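Local coordinates for protein cytochrome P450 (Zobellia galactanivorans, PDB 6G5O) that is a haem-binding protein of the cytochrome P450 family, a mainly helical fold with smaller sheets that encloses a protoporphyrin IX group containing iron, at residues L6-P9 and A13-S16; V120-D125 and A228-I233; I233-E238 and N309-D314. All blocks are in the same frame, centred on the assembly; numbering follows the deposited sequence.

Contact 1 of 3, residues L6-P9 and A13-S16; sequences LPDP and ARES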
loop_
_atom_site.group_PDB
_atom_site.type_symbol
_atom_site.label_atom_id
_atom_site.label_comp_id
_atom_site.label_asym_id
_atom_site.label_seq_id
_atom_site.Cartn_x
_atom_site.Cartn_y
_atom_site.Cartn_z
ATOM N N LEU A 6 13.350 10.444 0.271
ATOM C CA LEU A 6 12.402 10.547 -0.845
ATOM C C LEU A 6 12.030 12.008 -1.024
ATOM O O LEU A 6 11.228 12.547 -0.257
ATOM C CB LEU A 6 11.129 9.719 -0.616
ATOM C CG LEU A 6 11.213 8.224 -0.965
ATOM C CD1 LEU A 6 12.251 7.563 -0.089
ATOM C CD2 LEU A 6 9.859 7.524 -0.835
ATOM N N PRO A 7 12.632 12.673 -2.022
ATOM C CA PRO A 7 12.324 14.060 -2.298
ATOM C C PRO A 7 10.880 14.223 -2.700
ATOM O O PRO A 7 10.251 13.266 -3.132
ATOM C CB PRO A 7 13.222 14.400 -3.503
ATOM C CG PRO A 7 14.299 13.384 -3.497
ATOM C CD PRO A 7 13.658 12.147 -2.936
ATOM N N ASP A 8 10.390 15.447 -2.573
ATOM C CA ASP A 8 9.044 15.816 -2.932
ATOM C C ASP A 8 9.093 16.531 -4.285
ATOM O O ASP A 8 9.288 17.741 -4.333
ATOM C CB ASP A 8 8.465 16.733 -1.831
ATOM C CG ASP A 8 7.060 17.259 -2.147
ATOM O OD1 ASP A 8 6.334 16.630 -2.917
ATOM O OD2 ASP A 8 6.670 18.311 -1.595
ATOM N N PRO A 9 8.865 15.796 -5.391
ATOM C CA PRO A 9 8.880 16.461 -6.708
ATOM C C PRO A 9 7.694 17.375 -6.974
ATOM O O PRO A 9 7.680 18.035 -7.999
ATOM C CB PRO A 9 8.772 15.285 -7.675
ATOM C CG PRO A 9 7.901 14.326 -6.936
ATOM C CD PRO A 9 8.422 14.391 -5.513
ATOM N N ALA A 13 4.724 22.916 -7.953
ATOM C CA ALA A 13 3.363 22.912 -8.516
ATOM C C ALA A 13 2.244 22.995 -7.456
ATOM O O ALA A 13 1.203 23.620 -7.697
ATOM C CB ALA A 13 3.175 21.686 -9.399
ATOM N N ARG A 14 2.441 22.339 -6.303
ATOM C CA ARG A 14 1.448 22.356 -5.211
ATOM C C ARG A 14 1.247 23.746 -4.674
ATOM O O ARG A 14 0.114 24.174 -4.440
ATOM C CB ARG A 14 1.869 21.426 -4.042
ATOM C CG ARG A 14 0.887 21.419 -2.848
ATOM C CD ARG A 14 1.277 20.431 -1.769
ATOM N NE ARG A 14 2.625 20.681 -1.236
ATOM C CZ ARG A 14 3.701 19.925 -1.445
ATOM N NH1 ARG A 14 3.669 18.815 -2.185
ATOM N NH2 ARG A 14 4.836 20.276 -0.884
ATOM N N GLU A 15 2.362 24.443 -4.453
ATOM C CA GLU A 15 2.320 25.789 -3.871
ATOM C C GLU A 15 1.830 26.866 -4.858
ATOM O O GLU A 15 1.108 27.767 -4.463
ATOM C CB GLU A 15 3.669 26.123 -3.201
ATOM C CG GLU A 15 3.868 25.235 -1.971
ATOM C CD GLU A 15 5.225 25.360 -1.307
ATOM O OE1 GLU A 15 6.063 26.142 -1.823
ATOM O OE2 GLU A 15 5.449 24.668 -0.270
ATOM N N SER A 16 2.164 26.746 -6.139
ATOM C CA SER A 16 1.728 27.735 -7.143
ATOM C C SER A 16 0.317 27.494 -7.691
ATOM O O SER A 16 -0.558 28.302 -7.453
ATOM C CB SER A 16 2.733 27.794 -8.283
ATOM O OG SER A 16 2.990 26.487 -8.745
#
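Arg14 reaches back from helix 11-16 to the carboxylate of Asp8, in the loop that precedes it, and clasps a single oxygen with two nitrogens. From CB the arginine chain runs out with CG anti to the backbone N (chi1 179°), stays extended through CD, then bends at chi3, which turns NE and CZ toward the loop. CZ lies 3.4 Å from Asp8 OD2, with the carboxylate at the edge of the guanidinium. NH2 makes the shorter and straighter bond, 2.8 Å to Asp8 OD2 at 158°, nearly along the C-O axis of the acceptor. NH1 bonds the same OD2 at 3.1 Å, on the oxygen's syn lone pair, and also donates to Ser297 OG. Asp8 OD2 lies in the guanidinium plane, and the carboxylate is turned only 8° from it, so both N-H groups approach the oxygen in plane. The other carboxylate oxygen, Asp8 OD1, accepts from Phe10 N and ties the acid to the turn entering the helix. Asp8 thus combines a side-chain cap of a backbone N ahead of helix 11-16 with an end-on salt bridge to a residue farther along it, within the N-terminal part of this P450 chain.

Contact 2 of 3, residues V120-D125 and A228-I233; sequences VEVVTD and AVTNSI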
loop_
_atom_site.group_PDB
_atom_site.type_symbol
_atom_site.label_atom_id
_atom_site.label_comp_id
_atom_site.label_asym_id
_atom_site.label_seq_id
_atom_site.Cartn_x
_atom_site.Cartn_y
_atom_site.Cartn_z
ATOM N N VAL A 120 22.483 -8.719 2.650
ATOM C CA VAL A 120 21.418 -9.228 1.779
ATOM C C VAL A 120 20.881 -8.178 0.847
ATOM O O VAL A 120 21.039 -6.988 1.075
ATOM C CB VAL A 120 20.219 -9.797 2.577
ATOM C CG1 VAL A 120 20.593 -11.099 3.272
ATOM C CG2 VAL A 120 19.704 -8.810 3.616
ATOM N N GLU A 121 20.266 -8.625 -0.228
ATOM C CA GLU A 121 19.571 -7.714 -1.093
ATOM C C GLU A 121 18.158 -7.580 -0.493
ATOM O O GLU A 121 17.356 -8.499 -0.587
ATOM C CB GLU A 121 19.553 -8.199 -2.552
ATOM C CG GLU A 121 19.207 -7.083 -3.543
ATOM C CD GLU A 121 17.717 -6.744 -3.524
ATOM O OE1 GLU A 121 16.897 -7.636 -3.836
ATOM O OE2 GLU A 121 17.357 -5.594 -3.186
ATOM N N VAL A 122 17.866 -6.424 0.103
ATOM C CA VAL A 122 16.638 -6.235 0.895
ATOM C C VAL A 122 15.330 -6.417 0.112
ATOM O O VAL A 122 14.414 -7.064 0.594
ATOM C CB VAL A 122 16.637 -4.871 1.602
ATOM C CG1 VAL A 122 15.297 -4.588 2.284
ATOM C CG2 VAL A 122 17.751 -4.836 2.640
ATOM N N VAL A 123 15.240 -5.869 -1.087
ATOM C CA VAL A 123 13.979 -5.914 -1.820
ATOM C C VAL A 123 13.458 -7.343 -2.039
ATOM O O VAL A 123 12.312 -7.642 -1.664
ATOM C CB VAL A 123 14.059 -5.203 -3.167
ATOM C CG1 VAL A 123 12.744 -5.322 -3.926
ATOM C CG2 VAL A 123 14.343 -3.753 -2.927
ATOM N N THR A 124 14.298 -8.217 -2.616
ATOM C CA THR A 124 13.915 -9.606 -2.933
ATOM C C THR A 124 14.160 -10.615 -1.803
ATOM O O THR A 124 13.262 -11.399 -1.465
ATOM C CB THR A 124 14.609 -10.071 -4.221
ATOM O OG1 THR A 124 14.233 -9.174 -5.261
ATOM C CG2 THR A 124 14.189 -11.485 -4.627
ATOM N N ASP A 125 15.351 -10.587 -1.211
ATOM C CA ASP A 125 15.717 -11.569 -0.187
ATOM C C ASP A 125 15.079 -11.311 1.171
ATOM O O ASP A 125 15.064 -12.208 2.012
ATOM C CB ASP A 125 17.251 -11.628 0.029
ATOM C CG ASP A 125 18.047 -11.987 -1.253
ATOM O OD1 ASP A 125 17.457 -12.344 -2.313
ATOM O OD2 ASP A 125 19.296 -11.886 -1.171
ATOM N N ALA A 228 7.320 -0.104 1.715
ATOM C CA ALA A 228 7.331 0.335 3.116
ATOM C C ALA A 228 8.409 -0.373 3.921
ATOM O O ALA A 228 9.095 0.236 4.745
ATOM C CB ALA A 228 5.962 0.107 3.771
ATOM N N VAL A 229 8.511 -1.684 3.746
ATOM C CA VAL A 229 9.474 -2.464 4.525
ATOM C C VAL A 229 10.906 -2.055 4.162
ATOM O O VAL A 229 11.750 -1.833 5.037
ATOM C CB VAL A 229 9.253 -3.979 4.334
ATOM C CG1 VAL A 229 10.420 -4.803 4.845
ATOM C CG2 VAL A 229 7.991 -4.405 5.057
ATOM N N THR A 230 11.144 -1.932 2.863
ATOM C CA THR A 230 12.474 -1.645 2.334
ATOM C C THR A 230 12.890 -0.211 2.712
ATOM O O THR A 230 13.998 -0.005 3.232
ATOM C CB THR A 230 12.517 -1.847 0.824
ATOM O OG1 THR A 230 12.185 -3.209 0.531
ATOM C CG2 THR A 230 13.919 -1.556 0.270
ATOM N N ASN A 231 11.977 0.753 2.513
ATOM C CA ASN A 231 12.233 2.140 2.861
ATOM C C ASN A 231 12.498 2.346 4.357
ATOM O O ASN A 231 13.328 3.202 4.726
ATOM C CB ASN A 231 11.125 3.051 2.351
ATOM C CG ASN A 231 11.108 3.162 0.821
ATOM O OD1 ASN A 231 12.050 2.739 0.169
ATOM N ND2 ASN A 231 10.021 3.702 0.240
ATOM N N SER A 232 11.838 1.555 5.203
ATOM C CA SER A 232 12.034 1.646 6.634
ATOM C C SER A 232 13.437 1.219 7.065
ATOM O O SER A 232 14.027 1.795 7.992
ATOM C CB SER A 232 10.997 0.809 7.364
ATOM O OG SER A 232 9.704 1.321 7.062
ATOM N N ILE A 233 13.948 0.175 6.436
ATOM C CA ILE A 233 15.252 -0.348 6.810
ATOM C C ILE A 233 16.333 0.629 6.328
ATOM O O ILE A 233 17.258 0.976 7.085
ATOM C CB ILE A 233 15.459 -1.759 6.234
ATOM C CG1 ILE A 233 14.508 -2.741 6.934
ATOM C CG2 ILE A 233 16.894 -2.217 6.427
ATOM C CD1 ILE A 233 14.248 -3.973 6.081
#
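Val122 and Thr230 lie side by side, running in opposite senses, where the start of helix 122-139 meets helix 223-238, and the two segments are joined by van der Waals contact. Val122 CG1, anti to the backbone N (chi1 173°), is directed toward the other helix and touches both branches of the threonine, with Thr230 CG2 at 3.9 Å. The same methyl meets Ile233 CD1 at 4.0 Å, and so lies against side chains one turn apart on helix 223-238. Val123 contributes its other branch: CG2 packs on Thr230 CG2 at 3.9 Å. Thr230 is therefore in contact with both valines, its methyl touching each of them.

The polar bonds run within each segment or to other parts of the chain. Thr230 OG1, although 3.8 Å from Val122 CG1, is hydrogen-bonded to Ile226 O in the preceding turn, which satisfies the hydroxyl in this buried place. Glu121 is the N-cap of helix 122-139. Its OE1 accepts from Thr124 N at 2.9 Å with a 161° angle, whereas OE2 is approached by Val123 N from above the carboxylate plane and also bonds Ile378 N. In the other helix, Ser232 OG donates to Ala228 O at 2.6 Å, on the opposite face of that carbonyl from Ser232 N.

Strand 369-384 lies beside both segments, Ile380 against Val122 and Ile378 against Thr230, and the backbones of Val120 and Val122 bond to it. Phe126 and Ala127 continue the helix 122-139 side of the contact, Leu347 of helix 333-350 packs on Ile233, and Phe264 of helix 253-264 packs on Asn231 and Ser232, so segment 228-233 lies among three helices and a strand.

Contact 3 of 3, residues I233-E238 and N309-D314; sequences IAYLAE and NEIVLD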
loop_
_atom_site.group_PDB
_atom_site.type_symbol
_atom_site.label_atom_id
_atom_site.label_comp_id
_atom_site.label_asym_id
_atom_site.label_seq_id
_atom_site.Cartn_x
_atom_site.Cartn_y
_atom_site.Cartn_z
ATOM N N ILE A 233 13.948 0.175 6.436
ATOM C CA ILE A 233 15.252 -0.348 6.810
ATOM C C ILE A 233 16.333 0.629 6.328
ATOM O O ILE A 233 17.258 0.976 7.085
ATOM C CB ILE A 233 15.459 -1.759 6.234
ATOM C CG1 ILE A 233 14.508 -2.741 6.934
ATOM C CG2 ILE A 233 16.894 -2.217 6.427
ATOM C CD1 ILE A 233 14.248 -3.973 6.081
ATOM N N ALA A 234 16.195 1.105 5.098
ATOM C CA ALA A 234 17.063 2.161 4.605
ATOM C C ALA A 234 17.149 3.326 5.589
ATOM O O ALA A 234 18.265 3.751 5.994
ATOM C CB ALA A 234 16.566 2.672 3.277
ATOM N N TYR A 235 15.981 3.856 5.968
ATOM C CA TYR A 235 15.940 4.978 6.898
ATOM C C TYR A 235 16.662 4.690 8.215
ATOM O O TYR A 235 17.364 5.552 8.730
ATOM C CB TYR A 235 14.500 5.396 7.202
ATOM C CG TYR A 235 14.378 6.296 8.407
ATOM C CD1 TYR A 235 14.596 7.674 8.306
ATOM C CD2 TYR A 235 14.051 5.777 9.628
ATOM C CE1 TYR A 235 14.475 8.495 9.408
ATOM C CE2 TYR A 235 13.928 6.583 10.733
ATOM C CZ TYR A 235 14.157 7.934 10.611
ATOM O OH TYR A 235 14.024 8.689 11.729
ATOM N N LEU A 236 16.440 3.513 8.781
ATOM C CA LEU A 236 17.032 3.176 10.060
ATOM C C LEU A 236 18.541 2.998 9.911
ATOM O O LEU A 236 19.273 3.144 10.885
ATOM C CB LEU A 236 16.406 1.909 10.647
ATOM C CG LEU A 236 15.011 2.057 11.251
ATOM C CD1 LEU A 236 14.447 0.698 11.609
ATOM C CD2 LEU A 236 14.999 2.958 12.477
ATOM N N ALA A 237 18.986 2.661 8.705
ATOM C CA ALA A 237 20.396 2.457 8.427
ATOM C C ALA A 237 21.194 3.752 8.505
ATOM O O ALA A 237 22.361 3.730 8.898
ATOM C CB ALA A 237 20.573 1.836 7.053
ATOM N N GLU A 238 20.565 4.856 8.106
ATOM C CA GLU A 238 21.182 6.167 8.120
ATOM C C GLU A 238 20.795 7.021 9.334
ATOM O O GLU A 238 21.247 8.157 9.429
ATOM C CB GLU A 238 20.802 6.909 6.855
ATOM C CG GLU A 238 21.470 6.320 5.637
ATOM C CD GLU A 238 21.146 7.066 4.339
ATOM O OE1 GLU A 238 19.973 7.459 4.149
ATOM O OE2 GLU A 238 22.045 7.233 3.486
ATOM N N ASN A 309 9.300 17.478 5.274
ATOM C CA ASN A 309 10.252 16.716 4.477
ATOM C C ASN A 309 11.235 15.981 5.349
ATOM O O ASN A 309 12.265 15.515 4.896
ATOM C CB ASN A 309 10.890 17.601 3.392
ATOM C CG ASN A 309 9.836 18.126 2.409
ATOM O OD1 ASN A 309 9.776 19.306 2.090
ATOM N ND2 ASN A 309 8.946 17.249 1.993
ATOM N N GLU A 310 10.867 15.820 6.609
ATOM C CA GLU A 310 11.616 15.030 7.565
ATOM C C GLU A 310 10.677 13.984 8.164
ATOM O O GLU A 310 9.445 14.132 8.148
ATOM C CB GLU A 310 12.113 15.906 8.741
ATOM C CG GLU A 310 13.360 16.740 8.475
ATOM C CD GLU A 310 13.737 17.671 9.642
ATOM O OE1 GLU A 310 14.378 18.722 9.371
ATOM O OE2 GLU A 310 13.411 17.358 10.822
ATOM N N ILE A 311 11.293 12.946 8.714
ATOM C CA ILE A 311 10.611 11.998 9.532
ATOM C C ILE A 311 10.731 12.462 10.986
ATOM O O ILE A 311 11.827 12.446 11.553
ATOM C CB ILE A 311 11.167 10.582 9.294
ATOM C CG1 ILE A 311 10.554 10.054 7.969
ATOM C CG2 ILE A 311 10.838 9.646 10.462
ATOM C CD1 ILE A 311 11.055 8.693 7.516
ATOM N N VAL A 312 9.604 12.885 11.559
ATOM C CA VAL A 312 9.502 13.177 12.980
ATOM C C VAL A 312 8.931 11.930 13.645
ATOM O O VAL A 312 7.701 11.671 13.609
ATOM C CB VAL A 312 8.569 14.380 13.263
ATOM C CG1 VAL A 312 8.375 14.592 14.772
ATOM C CG2 VAL A 312 9.092 15.635 12.602
ATOM N N LEU A 313 9.821 11.184 14.283
ATOM C CA LEU A 313 9.574 9.813 14.680
ATOM C C LEU A 313 8.391 9.626 15.609
ATOM O O LEU A 313 7.743 8.583 15.578
ATOM C CB LEU A 313 10.842 9.241 15.334
ATOM C CG LEU A 313 10.992 7.723 15.334
ATOM C CD1 LEU A 313 10.991 7.182 13.910
ATOM C CD2 LEU A 313 12.300 7.319 15.979
ATOM N N ASP A 314 8.110 10.616 16.433
ATOM C CA ASP A 314 7.028 10.491 17.415
ATOM C C ASP A 314 5.863 11.446 17.126
ATOM O O ASP A 314 5.122 11.807 18.024
ATOM C CB ASP A 314 7.594 10.730 18.835
ATOM C CG ASP A 314 8.304 12.130 18.985
ATOM O OD1 ASP A 314 8.272 12.965 18.034
ATOM O OD2 ASP A 314 8.923 12.388 20.053
HETATM O O HOH W 1 14.183 11.327 11.392
#
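Tyr235 extends from helix 223-238 of the P450 fold to the irregular segment 309-314, where its ring is packed by aliphatic side chains and its hydroxyl is bridged by water. Ile311 gives the closest packing. Its CD1 sits over one face of the ring in a CH-pi contact, 4.1 Å from the ring centroid and offset toward the rim, while CG2 comes to 3.7 Å from Tyr235 CZ. The isoleucine thereby spans the ring from CD1 of the tyrosine out to the phenol end. Leu313 CD1 adds an oblique contact, 4.0 Å from Tyr235 OH.

Farther out, neighbouring residues flank both partners. Tyr235 CG is anti to the backbone N (chi1 165°), which carries the ring away from its own helix and across to the loop. His239 stacks on the ring and bonds Tyr235 O through ND1, and Met260 of helix 253-264 touches it as well. On the loop side, Glu259 takes a hydrogen bond from Val312 N, Ala242 and Ala256 pack on Leu313, and Asp314 forms a salt bridge with Arg245.

The bridging water lies at the edge of the ring, in its plane; it is 2.7 Å from Tyr235 OH and donates to Ile311 O over 2.6 Å.

Helix 223-238 joins contacts 2 and 3, whose centres are about 14 Å apart: Ile233 belongs to both ranges but packs across only contact 2, on Val122, while Tyr235 half a turn later serves contact 3. Contact 1 is farther off, its centre about 26 Å from that of contact 2 and about 20 Å from that of contact 3, yet its loop touches both. Leu6 CD2 packs against Asn231 ND2 at 4.0 Å, and Asp8 lies against Asn309. The side chain of Thr230 in contact 2 is about 11 Å from the haem. That of Ile311 in contact 3 is about 13 Å from it, so neither of these two side chains touches the haem.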